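PDB 3WWX: S12 family peptidase from Streptomyces sp. 82F2, which probably hydrolyses amide bonds in substrates carrying D-amino acids, as a D-stereospecific amidohydrolase related to serine beta-lactamases. Local coordinates for residues V26-D31 against R35-A40; M288-S293 against D333-I338; T55-A60 against Q248-A253; A154-S159 against V272-E277. One frame throughout, in Å; residues are numbered along the deposited sequence.

Overall arrangement
Interactions 1, 2 and 4 all reach the same eight-stranded antiparallel sheet. Interaction 1 joins strand 36-41, one of its two outermost strands, to strand 24-31; interaction 4 sets a loop against the other edge strand, 272-273, and the residue after it, about 31 Å away between centres; interaction 2 packs the C-terminal helix near strand 288-291. Interaction 3 is the buried one, between helices 55-68 and 244-255. Along the chain the hairpin closes first; the segments of interactions 3 and 4 then alternate, and interaction 2 comes last. Interaction 3 touches interaction 1 through Gln248 and Arg252, and interaction 4 through Lys56 and Tyr158, which fit active-site motifs of the family.

Interaction 1: V26-D31 against R35-A40; sequences VAQARD and RWTGTA
In the antiparallel beta hairpin of strands 24-31 and 36-41, Ala27 pairs with Gly38 and Ala29 with Trp36 through two reciprocal sets of backbone bonds. Gly38 N reaches Ala27 O at 2.9 Å and Trp36 N reaches Ala29 O at 2.8 Å, while Ala27 N and Ala29 N return the bond to Gly38 O and Trp36 O. Gln28-Thr37 lies between these pairs as a non-hydrogen-bonded pair, and Val26-Thr39, of the same kind, lies beyond Ala27-Gly38; Gln28 CA also makes a CA-H...O contact with Trp36 O at 3.1 Å. The hairpin forms one margin of the large antiparallel sheet: strand 36-41 is one of its two outermost strands, and strand 24-31 bonds on its other side to strand 320-326.

The two faces differ in chemistry. On the face of Ala27, Ala29 and Trp36, the indole stretches along the alanine row, its CE3 3.9 Å from Ala29 CB and its CZ3 4.1 Å from Ala27 CB; Gly38 N lies over one ring face, toward the rim, and His7 stacks on the indole as well. On the other face, Gln28 runs extended beside Thr37, with its CG 3.4 Å from Thr37 OG1. A bend at chi3 (51°) turns the guanidinium of Arg35 back to Gln28, and Arg35 NH1 donates to Gln28 OE1 at 2.7 Å. That oxygen lies close to the guanidinium plane, yet the donor stands 56° above the amide plane. Gln28 NE2 donates in turn to Gly45 O, which fixes the rotation of the amide from both its ends.

Interaction 2: M288-S293 against D333-I338; sequences MKDKLS and DSQKVI
Asp290 and Gln335 extend toward each other from opposite directions, one from strand 288-291 and the other from the first turn of the C-terminal helix 334-343, which packs on the large antiparallel sheet of this beta-lactamase-like fold. Their flat ends meet with the carboxylate and amide planes 44° apart. Gln335 NE2 gives a weak hydrogen bond to Asp290 OD2, 3.3 Å long and bent to 125° at the hydrogen. Gln335 gets there by leaving the helix with CG anti to N and then folding at chi2 (66°), which swings the amide toward the strand.

Beside this polar pair the contact is apolar. Leu292, just past the strand, crosses Ile338 at about a right angle, and its two methyls straddle one methyl of the isoleucine: Leu292 CD1 is 3.8 Å and Leu292 CD2 is 3.9 Å from Ile338 CG2. Leu292 CD2 also lies 3.5 Å from Gln335 NE2. Ile338 continues inward onto Gln313 and Leu322 of the sheet, and Leu292 also leans on Phe342 and Cys343 farther along the helix. The Cys294-Cys343 disulfide fastens the neighbouring loop to this helix covalently.

At the start of the helix Asp333 is the N-cap: its OD1 accepts from Lys336 N at 3.2 Å, from above the carboxylate plane.

Interaction 3: T55-A60 against Q248-A253; sequences TKTFTA and QTFYRA
The rings of Phe58 and Phe250 lie face to face, centroids 3.9 Å apart and planes tilted by only 13°, with the two side chains sliding past each other in opposite directions. Phe58 CE2 sits over the centre of the Phe250 ring, and Phe250 CE2 over that of Phe58; the closest carbons are Phe58 CZ and Phe250 CD2, at 3.5 Å. The edge of the Phe250 ring receives Thr57, whose CG2 is 3.6 Å from Phe250 CE2. Phe250 CD2 in turn rests over the rim of one face of Tyr251.

Leaving its helix with CG anti to the backbone N (chi1 169°), Phe250 extends its ring across to helix 55-68. The two helical segments run at 44° with axes 11.7 Å apart, a wide spacing filled by these aromatic side chains. Ser53-Ile54-Thr55-Lys56, at the N-terminal end of this helix, fits the SxxK motif of serine beta-lactamase relatives; Thr57 and Phe58 follow it directly, Thr57 facing helix 244-255 and Phe58 reaching it with its ring. Val182 and Ile186 of helix 178-187 also pack on Phe58.

The one polar bond across this buried interface joins Tyr251 and Thr57, whose side chains come from opposite directions. Tyr251 OH donates to Thr57 OG1 at 2.7 Å, with the threonine oxygen near the plane of the tyrosine ring. Thr57 OG1 is also hydrogen-bonded to Gly286 O, which gives the hydroxyl two partners.

Interaction 4: A154-S159 against V272-E277; sequences ASWNYS and VQISPE
Val272, in the weakly bonded strand at the edge of the large sheet, begins the contact with the Trp156 indole: its CG1 meets Trp156 CD1 at 4.1 Å, the two side chains crossing at a slant. Two residues on, Ile274 supplies most of the contact, lying alongside the tryptophan and pointing the same way. Its CG2 sits over the five-membered ring in a CH-pi contact, 3.4 Å from the centroid and 15° off the ring normal, with Trp156 CE2 the nearest atom at 3.3 Å. Ile274 CB covers the six-membered ring beside it, 3.6 Å from Trp156 CE3. The opposite face is met, toward its rim, by Tyr158 N of the same loop, so the indole lies between its own backbone and Ile274. A water donates to both Trp156 O, at 3.0 Å, and Ile274 O, at 3.3 Å. Beyond Ile274 the chain turns: Ser275 OG accepts from Glu277 N in an ST turn.

Tyr158-Ser159-Asn160 fits the YxN motif of this family, and Tyr158 OH bonds Lys56 NZ. Direct contact between the segments is thus apolar, through methyls on an indole, while their polar link runs through water, which suggests that this contact rests chiefly on dispersion and the burial of apolar surface.

Interaction 1: V26-D31 against R35-A40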
loop_
_atom_site.group_PDB
_atom_site.type_symbol
_atom_site.label_atom_id
_atom_site.label_comp_id
_atom_site.label_asym_id
_atom_site.label_seq_id
_atom_site.Cartn_x
_atom_site.Cartn_y
_atom_site.Cartn_z
ATOM N N VAL A 26 7.349 -13.077 8.711
ATOM C CA VAL A 26 7.761 -13.781 7.500
ATOM C C VAL A 26 8.371 -12.802 6.510
ATOM O O VAL A 26 7.942 -11.645 6.423
ATOM C CB VAL A 26 6.565 -14.519 6.828
ATOM C CG1 VAL A 26 5.395 -13.567 6.568
ATOM C CG2 VAL A 26 6.977 -15.225 5.549
ATOM N N ALA A 27 9.374 -13.261 5.766
ATOM C CA ALA A 27 9.904 -12.501 4.636
ATOM C C ALA A 27 10.422 -13.457 3.594
ATOM O O ALA A 27 10.750 -14.616 3.889
ATOM C CB ALA A 27 11.008 -11.538 5.070
ATOM N N GLN A 28 10.414 -12.986 2.356
ATOM C CA GLN A 28 11.113 -13.648 1.275
ATOM C C GLN A 28 11.944 -12.618 0.555
ATOM O O GLN A 28 11.608 -11.435 0.545
ATOM C CB GLN A 28 10.151 -14.303 0.298
ATOM C CG GLN A 28 9.375 -15.479 0.868
ATOM C CD GLN A 28 8.410 -16.076 -0.142
ATOM O OE1 GLN A 28 8.616 -15.957 -1.357
ATOM N NE2 GLN A 28 7.348 -16.717 0.338
ATOM N N ALA A 29 13.026 -13.076 -0.073
ATOM C CA ALA A 29 13.922 -12.171 -0.776
ATOM C C ALA A 29 14.549 -12.895 -1.942
ATOM O O ALA A 29 14.601 -14.120 -1.975
ATOM C CB ALA A 29 15.002 -11.650 0.159
ATOM N N ARG A 30 15.014 -12.129 -2.905
ATOM C CA ARG A 30 15.687 -12.698 -4.067
ATOM C C ARG A 30 16.706 -11.683 -4.529
ATOM O O ARG A 30 16.369 -10.634 -5.083
ATOM C CB ARG A 30 14.671 -13.055 -5.164
ATOM C CG ARG A 30 15.257 -13.745 -6.368
ATOM C CD ARG A 30 14.107 -14.237 -7.244
ATOM N NE ARG A 30 14.575 -14.965 -8.407
ATOM C CZ ARG A 30 14.233 -14.692 -9.661
ATOM N NH1 ARG A 30 13.397 -13.702 -9.942
ATOM N NH2 ARG A 30 14.733 -15.431 -10.641
ATOM N N ASP A 31 17.971 -12.008 -4.270
ATOM C CA ASP A 31 19.091 -11.124 -4.569
ATOM C C ASP A 31 19.737 -11.617 -5.868
ATOM O O ASP A 31 20.512 -12.565 -5.878
ATOM C CB ASP A 31 20.045 -11.107 -3.376
ATOM C CG ASP A 31 21.124 -10.055 -3.500
ATOM O OD1 ASP A 31 21.610 -9.856 -4.633
ATOM O OD2 ASP A 31 21.493 -9.413 -2.477
ATOM N N ARG A 35 15.436 -17.467 -4.709
ATOM C CA ARG A 35 14.523 -16.933 -3.699
ATOM C C ARG A 35 14.696 -17.611 -2.337
ATOM O O ARG A 35 14.631 -18.833 -2.243
ATOM C CB ARG A 35 13.082 -17.082 -4.196
ATOM C CG ARG A 35 12.013 -16.370 -3.336
ATOM C CD ARG A 35 10.666 -16.373 -4.066
ATOM N NE ARG A 35 10.307 -17.721 -4.512
ATOM C CZ ARG A 35 9.600 -18.612 -3.811
ATOM N NH1 ARG A 35 9.107 -18.321 -2.606
ATOM N NH2 ARG A 35 9.364 -19.809 -4.334
ATOM N N TRP A 36 14.882 -16.792 -1.299
ATOM C CA TRP A 36 15.012 -17.212 0.093
ATOM C C TRP A 36 13.712 -16.946 0.841
ATOM O O TRP A 36 13.045 -15.949 0.571
ATOM C CB TRP A 36 16.117 -16.409 0.760
ATOM C CG TRP A 36 16.138 -16.462 2.269
ATOM C CD1 TRP A 36 16.745 -17.411 3.052
ATOM C CD2 TRP A 36 15.556 -15.517 3.175
ATOM N NE1 TRP A 36 16.566 -17.118 4.374
ATOM C CE2 TRP A 36 15.851 -15.953 4.485
ATOM C CE3 TRP A 36 14.819 -14.336 3.010
ATOM C CZ2 TRP A 36 15.427 -15.264 5.610
ATOM C CZ3 TRP A 36 14.400 -13.656 4.134
ATOM C CH2 TRP A 36 14.705 -14.118 5.416
ATOM N N THR A 37 13.372 -17.831 1.780
ATOM C CA THR A 37 12.187 -17.687 2.618
ATOM C C THR A 37 12.601 -17.831 4.073
ATOM O O THR A 37 13.330 -18.764 4.449
ATOM C CB THR A 37 11.136 -18.750 2.288
ATOM O OG1 THR A 37 10.691 -18.625 0.935
ATOM C CG2 THR A 37 9.922 -18.626 3.223
ATOM N N GLY A 38 12.145 -16.906 4.901
ATOM C CA GLY A 38 12.439 -16.929 6.316
ATOM C C GLY A 38 11.215 -16.670 7.167
ATOM O O GLY A 38 10.318 -15.913 6.779
ATOM N N THR A 39 11.175 -17.304 8.337
ATOM C CA THR A 39 10.133 -17.081 9.322
ATOM C C THR A 39 10.730 -17.007 10.708
ATOM O O THR A 39 11.789 -17.606 10.961
ATOM C CB THR A 39 9.086 -18.214 9.324
ATOM O OG1 THR A 39 9.748 -19.474 9.506
ATOM C CG2 THR A 39 8.318 -18.252 8.023
ATOM N N ALA A 40 10.046 -16.305 11.598
ATOM C CA ALA A 40 10.345 -16.336 13.024
ATOM C C ALA A 40 9.035 -16.311 13.800
ATOM O O ALA A 40 8.006 -15.818 13.307
ATOM C CB ALA A 40 11.231 -15.185 13.423
#

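Interaction 2: M288-S293 against D333-I338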
loop_
_atom_site.group_PDB
_atom_site.type_symbol
_atom_site.label_atom_id
_atom_site.label_comp_id
_atom_site.label_asym_id
_atom_site.label_seq_id
_atom_site.Cartn_x
_atom_site.Cartn_y
_atom_site.Cartn_z
ATOM N N MET A 288 7.383 4.551 -3.409
ATOM C CA MET A 288 8.326 5.324 -2.604
ATOM C C MET A 288 9.747 4.913 -2.911
ATOM O O MET A 288 9.974 3.771 -3.266
ATOM C CB MET A 288 8.084 5.033 -1.129
ATOM C CG MET A 288 6.981 5.825 -0.543
ATOM S SD MET A 288 6.957 5.690 1.250
ATOM C CE MET A 288 6.744 3.921 1.440
ATOM N N LYS A 289 10.683 5.852 -2.765
ATOM C CA LYS A 289 12.109 5.541 -2.835
ATOM C C LYS A 289 12.773 5.894 -1.513
ATOM O O LYS A 289 12.316 6.777 -0.787
ATOM C CB LYS A 289 12.795 6.291 -3.979
ATOM C CG LYS A 289 13.113 7.731 -3.695
ATOM C CD LYS A 289 13.943 8.382 -4.802
ATOM C CE LYS A 289 14.211 9.823 -4.449
ATOM N NZ LYS A 289 14.998 10.538 -5.489
ATOM N N ASP A 290 13.853 5.194 -1.191
ATOM C CA ASP A 290 14.624 5.489 0.010
ATOM C C ASP A 290 16.044 5.096 -0.307
ATOM O O ASP A 290 16.270 4.150 -1.038
ATOM C CB ASP A 290 14.080 4.685 1.194
ATOM C CG ASP A 290 14.650 5.132 2.541
ATOM O OD1 ASP A 290 15.363 6.154 2.605
ATOM O OD2 ASP A 290 14.339 4.441 3.533
ATOM N N LYS A 291 17.006 5.836 0.215
ATOM C CA LYS A 291 18.391 5.404 0.133
ATOM C C LYS A 291 18.832 4.910 1.494
ATOM O O LYS A 291 18.779 5.644 2.486
ATOM C CB LYS A 291 19.296 6.543 -0.309
ATOM C CG LYS A 291 20.711 6.037 -0.494
ATOM C CD LYS A 291 21.400 6.645 -1.695
ATOM C CE LYS A 291 21.566 8.123 -1.543
ATOM N NZ LYS A 291 22.119 8.461 -0.208
ATOM N N LEU A 292 19.275 3.665 1.537
ATOM C CA LEU A 292 19.607 2.998 2.789
ATOM C C LEU A 292 21.021 3.356 3.259
ATOM O O LEU A 292 21.750 4.075 2.581
ATOM C CB LEU A 292 19.431 1.494 2.630
ATOM C CG LEU A 292 18.049 1.074 2.107
ATOM C CD1 LEU A 292 18.045 -0.409 1.875
ATOM C CD2 LEU A 292 16.937 1.473 3.087
ATOM N N SER A 293 21.389 2.867 4.435
ATOM C CA SER A 293 22.602 3.323 5.100
ATOM C C SER A 293 23.815 3.083 4.225
ATOM O O SER A 293 24.725 3.918 4.190
ATOM C CB SER A 293 22.770 2.617 6.450
ATOM O OG SER A 293 22.998 1.234 6.297
ATOM N N ASP A 333 10.048 -3.641 13.815
ATOM C CA ASP A 333 10.642 -2.579 13.023
ATOM C C ASP A 333 10.913 -3.097 11.603
ATOM O O ASP A 333 11.852 -3.847 11.370
ATOM C CB ASP A 333 11.926 -2.144 13.722
ATOM C CG ASP A 333 12.575 -0.942 13.080
ATOM O OD1 ASP A 333 12.321 -0.693 11.892
ATOM O OD2 ASP A 333 13.347 -0.247 13.775
ATOM N N SER A 334 10.069 -2.698 10.667
ATOM C CA SER A 334 10.184 -3.159 9.289
ATOM C C SER A 334 11.447 -2.612 8.630
ATOM O O SER A 334 12.051 -3.279 7.797
ATOM C CB SER A 334 8.932 -2.753 8.505
ATOM O OG SER A 334 8.785 -1.354 8.515
ATOM N N GLN A 335 11.871 -1.416 9.021
ATOM C CA GLN A 335 13.080 -0.845 8.439
ATOM C C GLN A 335 14.303 -1.691 8.762
ATOM O O GLN A 335 15.210 -1.823 7.929
ATOM C CB GLN A 335 13.294 0.603 8.895
ATOM C CG GLN A 335 14.261 1.380 8.017
ATOM C CD GLN A 335 13.742 1.597 6.608
ATOM O OE1 GLN A 335 12.554 1.426 6.319
ATOM N NE2 GLN A 335 14.646 1.962 5.714
ATOM N N LYS A 336 14.356 -2.291 9.951
ATOM C CA LYS A 336 15.463 -3.174 10.285
ATOM C C LYS A 336 15.557 -4.356 9.312
ATOM O O LYS A 336 16.642 -4.814 8.988
ATOM C CB LYS A 336 15.339 -3.695 11.717
ATOM C CG LYS A 336 15.665 -2.688 12.794
ATOM C CD LYS A 336 15.770 -3.391 14.157
ATOM C CE LYS A 336 16.053 -2.412 15.279
ATOM N NZ LYS A 336 15.033 -1.334 15.338
ATOM N N VAL A 337 14.419 -4.872 8.850
ATOM C CA VAL A 337 14.425 -5.990 7.921
ATOM C C VAL A 337 14.974 -5.535 6.563
ATOM O O VAL A 337 15.758 -6.243 5.932
ATOM C CB VAL A 337 13.005 -6.592 7.760
ATOM C CG1 VAL A 337 13.026 -7.748 6.777
ATOM C CG2 VAL A 337 12.474 -7.077 9.136
ATOM N N ILE A 338 14.557 -4.352 6.139
ATOM C CA ILE A 338 15.005 -3.767 4.872
ATOM C C ILE A 338 16.510 -3.507 4.905
ATOM O O ILE A 338 17.239 -3.878 3.970
ATOM C CB ILE A 338 14.218 -2.491 4.549
ATOM C CG1 ILE A 338 12.733 -2.826 4.290
ATOM C CG2 ILE A 338 14.800 -1.788 3.330
ATOM C CD1 ILE A 338 11.804 -1.613 4.329
#

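Interaction 3: T55-A60 against Q248-A253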
loop_
_atom_site.group_PDB
_atom_site.type_symbol
_atom_site.label_atom_id
_atom_site.label_comp_id
_atom_site.label_asym_id
_atom_site.label_seq_id
_atom_site.Cartn_x
_atom_site.Cartn_y
_atom_site.Cartn_z
ATOM N N THR A 55 -1.379 -1.869 -1.788
ATOM C CA THR A 55 -2.411 -1.832 -2.819
ATOM C C THR A 55 -2.276 -0.600 -3.691
ATOM O O THR A 55 -2.550 -0.640 -4.898
ATOM C CB THR A 55 -3.802 -1.825 -2.170
ATOM O OG1 THR A 55 -3.972 -2.995 -1.350
ATOM C CG2 THR A 55 -4.914 -1.776 -3.206
ATOM N N LYS A 56 -1.857 0.512 -3.096
ATOM C CA LYS A 56 -1.719 1.758 -3.834
ATOM C C LYS A 56 -0.833 1.615 -5.068
ATOM O O LYS A 56 -1.072 2.275 -6.068
ATOM C CB LYS A 56 -1.165 2.855 -2.942
ATOM C CG LYS A 56 -2.135 3.321 -1.879
ATOM C CD LYS A 56 -1.616 4.559 -1.158
ATOM C CE LYS A 56 -2.621 5.097 -0.151
ATOM N NZ LYS A 56 -2.840 4.191 0.988
ATOM N N THR A 57 0.219 0.803 -5.001
ATOM C CA THR A 57 1.084 0.665 -6.165
ATOM C C THR A 57 0.328 0.008 -7.320
ATOM O O THR A 57 0.524 0.370 -8.487
ATOM C CB THR A 57 2.330 -0.145 -5.832
ATOM O OG1 THR A 57 2.930 0.361 -4.641
ATOM C CG2 THR A 57 3.320 -0.062 -6.976
ATOM N N PHE A 58 -0.540 -0.952 -7.000
ATOM C CA PHE A 58 -1.369 -1.588 -8.023
ATOM C C PHE A 58 -2.321 -0.567 -8.648
ATOM O O PHE A 58 -2.458 -0.477 -9.864
ATOM C CB PHE A 58 -2.153 -2.761 -7.439
ATOM C CG PHE A 58 -1.291 -3.934 -7.047
ATOM C CD1 PHE A 58 -0.682 -3.973 -5.799
ATOM C CD2 PHE A 58 -1.097 -4.997 -7.904
ATOM C CE1 PHE A 58 0.111 -5.049 -5.411
ATOM C CE2 PHE A 58 -0.285 -6.079 -7.516
ATOM C CZ PHE A 58 0.300 -6.106 -6.276
ATOM N N THR A 59 -2.991 0.211 -7.815
ATOM C CA THR A 59 -3.895 1.239 -8.295
ATOM C C THR A 59 -3.203 2.243 -9.215
ATOM O O THR A 59 -3.718 2.564 -10.309
ATOM C CB THR A 59 -4.527 1.939 -7.079
ATOM O OG1 THR A 59 -5.219 0.947 -6.315
ATOM C CG2 THR A 59 -5.476 3.052 -7.483
ATOM N N ALA A 60 -2.028 2.724 -8.801
ATOM C CA ALA A 60 -1.260 3.667 -9.628
ATOM C C ALA A 60 -0.824 3.042 -10.942
ATOM O O ALA A 60 -0.852 3.703 -11.981
ATOM C CB ALA A 60 -0.060 4.192 -8.876
ATOM N N GLN A 248 7.032 -9.750 -4.501
ATOM C CA GLN A 248 8.307 -9.590 -5.194
ATOM C C GLN A 248 8.123 -9.674 -6.707
ATOM O O GLN A 248 8.663 -8.854 -7.457
ATOM C CB GLN A 248 9.310 -10.645 -4.759
ATOM C CG GLN A 248 9.780 -10.518 -3.346
ATOM C CD GLN A 248 10.746 -11.615 -3.041
ATOM O OE1 GLN A 248 11.932 -11.522 -3.387
ATOM N NE2 GLN A 248 10.245 -12.700 -2.492
ATOM N N THR A 249 7.356 -10.653 -7.172
ATOM C CA THR A 249 7.114 -10.776 -8.616
ATOM C C THR A 249 6.583 -9.463 -9.199
ATOM O O THR A 249 7.022 -8.974 -10.252
ATOM C CB THR A 249 6.123 -11.908 -8.885
ATOM O OG1 THR A 249 6.677 -13.116 -8.346
ATOM C CG2 THR A 249 5.850 -12.057 -10.383
ATOM N N PHE A 250 5.641 -8.869 -8.484
ATOM C CA PHE A 250 5.037 -7.623 -8.916
ATOM C C PHE A 250 6.037 -6.464 -8.922
ATOM O O PHE A 250 6.220 -5.802 -9.960
ATOM C CB PHE A 250 3.832 -7.265 -8.032
ATOM C CG PHE A 250 3.322 -5.855 -8.265
ATOM C CD1 PHE A 250 2.745 -5.499 -9.481
ATOM C CD2 PHE A 250 3.427 -4.882 -7.271
ATOM C CE1 PHE A 250 2.296 -4.212 -9.694
ATOM C CE2 PHE A 250 2.970 -3.597 -7.487
ATOM C CZ PHE A 250 2.404 -3.264 -8.712
ATOM N N TYR A 251 6.715 -6.210 -7.806
ATOM C CA TYR A 251 7.605 -5.055 -7.761
ATOM C C TYR A 251 8.814 -5.220 -8.698
ATOM O O TYR A 251 9.257 -4.242 -9.307
ATOM C CB TYR A 251 8.039 -4.732 -6.321
ATOM C CG TYR A 251 6.978 -3.947 -5.556
ATOM C CD1 TYR A 251 6.879 -2.569 -5.676
ATOM C CD2 TYR A 251 6.094 -4.590 -4.718
ATOM C CE1 TYR A 251 5.908 -1.848 -4.995
ATOM C CE2 TYR A 251 5.100 -3.875 -4.044
ATOM C CZ TYR A 251 5.032 -2.513 -4.181
ATOM O OH TYR A 251 4.044 -1.855 -3.494
ATOM N N ARG A 252 9.318 -6.440 -8.844
ATOM C CA ARG A 252 10.396 -6.684 -9.811
ATOM C C ARG A 252 9.909 -6.363 -11.221
ATOM O O ARG A 252 10.562 -5.612 -11.947
ATOM C CB ARG A 252 10.873 -8.137 -9.749
ATOM C CG ARG A 252 11.564 -8.527 -8.437
ATOM C CD ARG A 252 11.877 -10.027 -8.381
ATOM N NE ARG A 252 13.031 -10.349 -9.213
ATOM C CZ ARG A 252 14.291 -10.313 -8.799
ATOM N NH1 ARG A 252 14.587 -10.041 -7.536
ATOM N NH2 ARG A 252 15.257 -10.573 -9.669
ATOM N N ALA A 253 8.763 -6.910 -11.617
ATOM C CA ALA A 253 8.225 -6.632 -12.952
ATOM C C ALA A 253 7.982 -5.153 -13.156
ATOM O O ALA A 253 8.238 -4.603 -14.228
ATOM C CB ALA A 253 6.951 -7.409 -13.195
#

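Interaction 4: A154-S159 against V272-E277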
loop_
_atom_site.group_PDB
_atom_site.type_symbol
_atom_site.label_atom_id
_atom_site.label_comp_id
_atom_site.label_asym_id
_atom_site.label_seq_id
_atom_site.Cartn_x
_atom_site.Cartn_y
_atom_site.Cartn_z
ATOM N N ALA A 154 0.887 22.404 -2.789
ATOM C CA ALA A 154 1.702 23.228 -1.885
ATOM C C ALA A 154 2.541 22.446 -0.886
ATOM O O ALA A 154 3.466 22.989 -0.295
ATOM C CB ALA A 154 0.823 24.229 -1.141
ATOM N N SER A 155 2.212 21.169 -0.673
ATOM C CA SER A 155 2.909 20.382 0.321
ATOM C C SER A 155 2.681 18.911 -0.003
ATOM O O SER A 155 2.336 18.560 -1.133
ATOM C CB SER A 155 2.422 20.732 1.739
ATOM O OG SER A 155 3.270 20.197 2.755
ATOM N N TRP A 156 2.924 18.071 0.997
ATOM C CA TRP A 156 2.740 16.622 0.872
ATOM C C TRP A 156 2.121 16.118 2.161
ATOM O O TRP A 156 2.552 16.474 3.281
ATOM C CB TRP A 156 4.088 15.929 0.653
ATOM C CG TRP A 156 3.973 14.435 0.381
ATOM C CD1 TRP A 156 3.843 13.833 -0.846
ATOM C CD2 TRP A 156 3.950 13.372 1.348
ATOM N NE1 TRP A 156 3.751 12.480 -0.697
ATOM C CE2 TRP A 156 3.815 12.166 0.636
ATOM C CE3 TRP A 156 4.042 13.324 2.738
ATOM C CZ2 TRP A 156 3.765 10.930 1.271
ATOM C CZ3 TRP A 156 4.010 12.090 3.369
ATOM C CH2 TRP A 156 3.857 10.907 2.630
ATOM N N ASN A 157 1.109 15.272 2.019
ATOM C CA ASN A 157 0.577 14.562 3.168
ATOM C C ASN A 157 -0.096 13.299 2.688
ATOM O O ASN A 157 -0.903 13.335 1.777
ATOM C CB ASN A 157 -0.428 15.431 3.927
ATOM C CG ASN A 157 -1.010 14.716 5.114
ATOM O OD1 ASN A 157 -0.332 14.526 6.111
ATOM N ND2 ASN A 157 -2.249 14.250 4.983
ATOM N N TYR A 158 0.264 12.180 3.297
ATOM C CA TYR A 158 -0.290 10.897 2.917
ATOM C C TYR A 158 -1.768 10.860 3.235
ATOM O O TYR A 158 -2.156 11.050 4.394
ATOM C CB TYR A 158 0.432 9.810 3.688
ATOM C CG TYR A 158 0.197 8.422 3.184
ATOM C CD1 TYR A 158 -0.908 7.704 3.586
ATOM C CD2 TYR A 158 1.099 7.820 2.329
ATOM C CE1 TYR A 158 -1.110 6.398 3.141
ATOM C CE2 TYR A 158 0.911 6.522 1.889
ATOM C CZ TYR A 158 -0.183 5.822 2.305
ATOM O OH TYR A 158 -0.393 4.534 1.897
ATOM N N SER A 159 -2.589 10.589 2.223
ATOM C CA SER A 159 -4.038 10.571 2.403
ATOM C C SER A 159 -4.681 9.402 1.678
ATOM O O SER A 159 -4.504 9.223 0.468
ATOM C CB SER A 159 -4.658 11.873 1.885
ATOM O OG SER A 159 -6.068 11.764 1.905
ATOM N N VAL A 272 8.408 13.266 -4.997
ATOM C CA VAL A 272 8.308 14.456 -4.168
ATOM C C VAL A 272 9.072 14.175 -2.881
ATOM O O VAL A 272 8.967 13.094 -2.307
ATOM C CB VAL A 272 6.817 14.748 -3.827
ATOM C CG1 VAL A 272 6.683 15.963 -2.928
ATOM C CG2 VAL A 272 6.026 14.936 -5.105
ATOM N N GLN A 273 9.847 15.142 -2.401
ATOM C CA GLN A 273 10.491 14.984 -1.101
ATOM C C GLN A 273 9.425 15.162 -0.035
ATOM O O GLN A 273 8.721 16.169 -0.021
ATOM C CB GLN A 273 11.621 16.003 -0.903
ATOM C CG GLN A 273 12.994 15.473 -1.289
ATOM C CD GLN A 273 14.110 16.478 -1.046
ATOM O OE1 GLN A 273 13.872 17.683 -0.964
ATOM N NE2 GLN A 273 15.337 15.980 -0.934
ATOM N N ILE A 274 9.296 14.191 0.858
ATOM C CA ILE A 274 8.188 14.189 1.798
ATOM C C ILE A 274 8.581 14.696 3.178
ATOM O O ILE A 274 7.713 14.991 3.998
ATOM C CB ILE A 274 7.549 12.799 1.908
ATOM C CG1 ILE A 274 8.496 11.802 2.571
ATOM C CG2 ILE A 274 7.127 12.348 0.522
ATOM C CD1 ILE A 274 7.912 10.410 2.724
ATOM N N SER A 275 9.882 14.796 3.429
ATOM C CA SER A 275 10.360 15.296 4.716
ATOM C C SER A 275 11.711 15.986 4.612
ATOM O O SER A 275 12.669 15.409 4.101
ATOM C CB SER A 275 10.475 14.162 5.730
ATOM O OG SER A 275 11.256 14.581 6.836
ATOM N N PRO A 276 11.809 17.210 5.153
ATOM C CA PRO A 276 13.077 17.947 5.102
ATOM C C PRO A 276 14.209 17.203 5.818
ATOM O O PRO A 276 15.374 17.352 5.448
ATOM C CB PRO A 276 12.744 19.251 5.838
ATOM C CG PRO A 276 11.644 18.884 6.769
ATOM C CD PRO A 276 10.825 17.868 6.031
ATOM N N GLU A 277 13.857 16.401 6.818
ATOM C CA GLU A 277 14.844 15.702 7.639
ATOM C C GLU A 277 15.327 14.393 7.008
ATOM O O GLU A 277 16.288 13.785 7.486
ATOM C CB GLU A 277 14.256 15.417 9.023
HETATM O O HOH W 1 5.362 17.269 3.987
#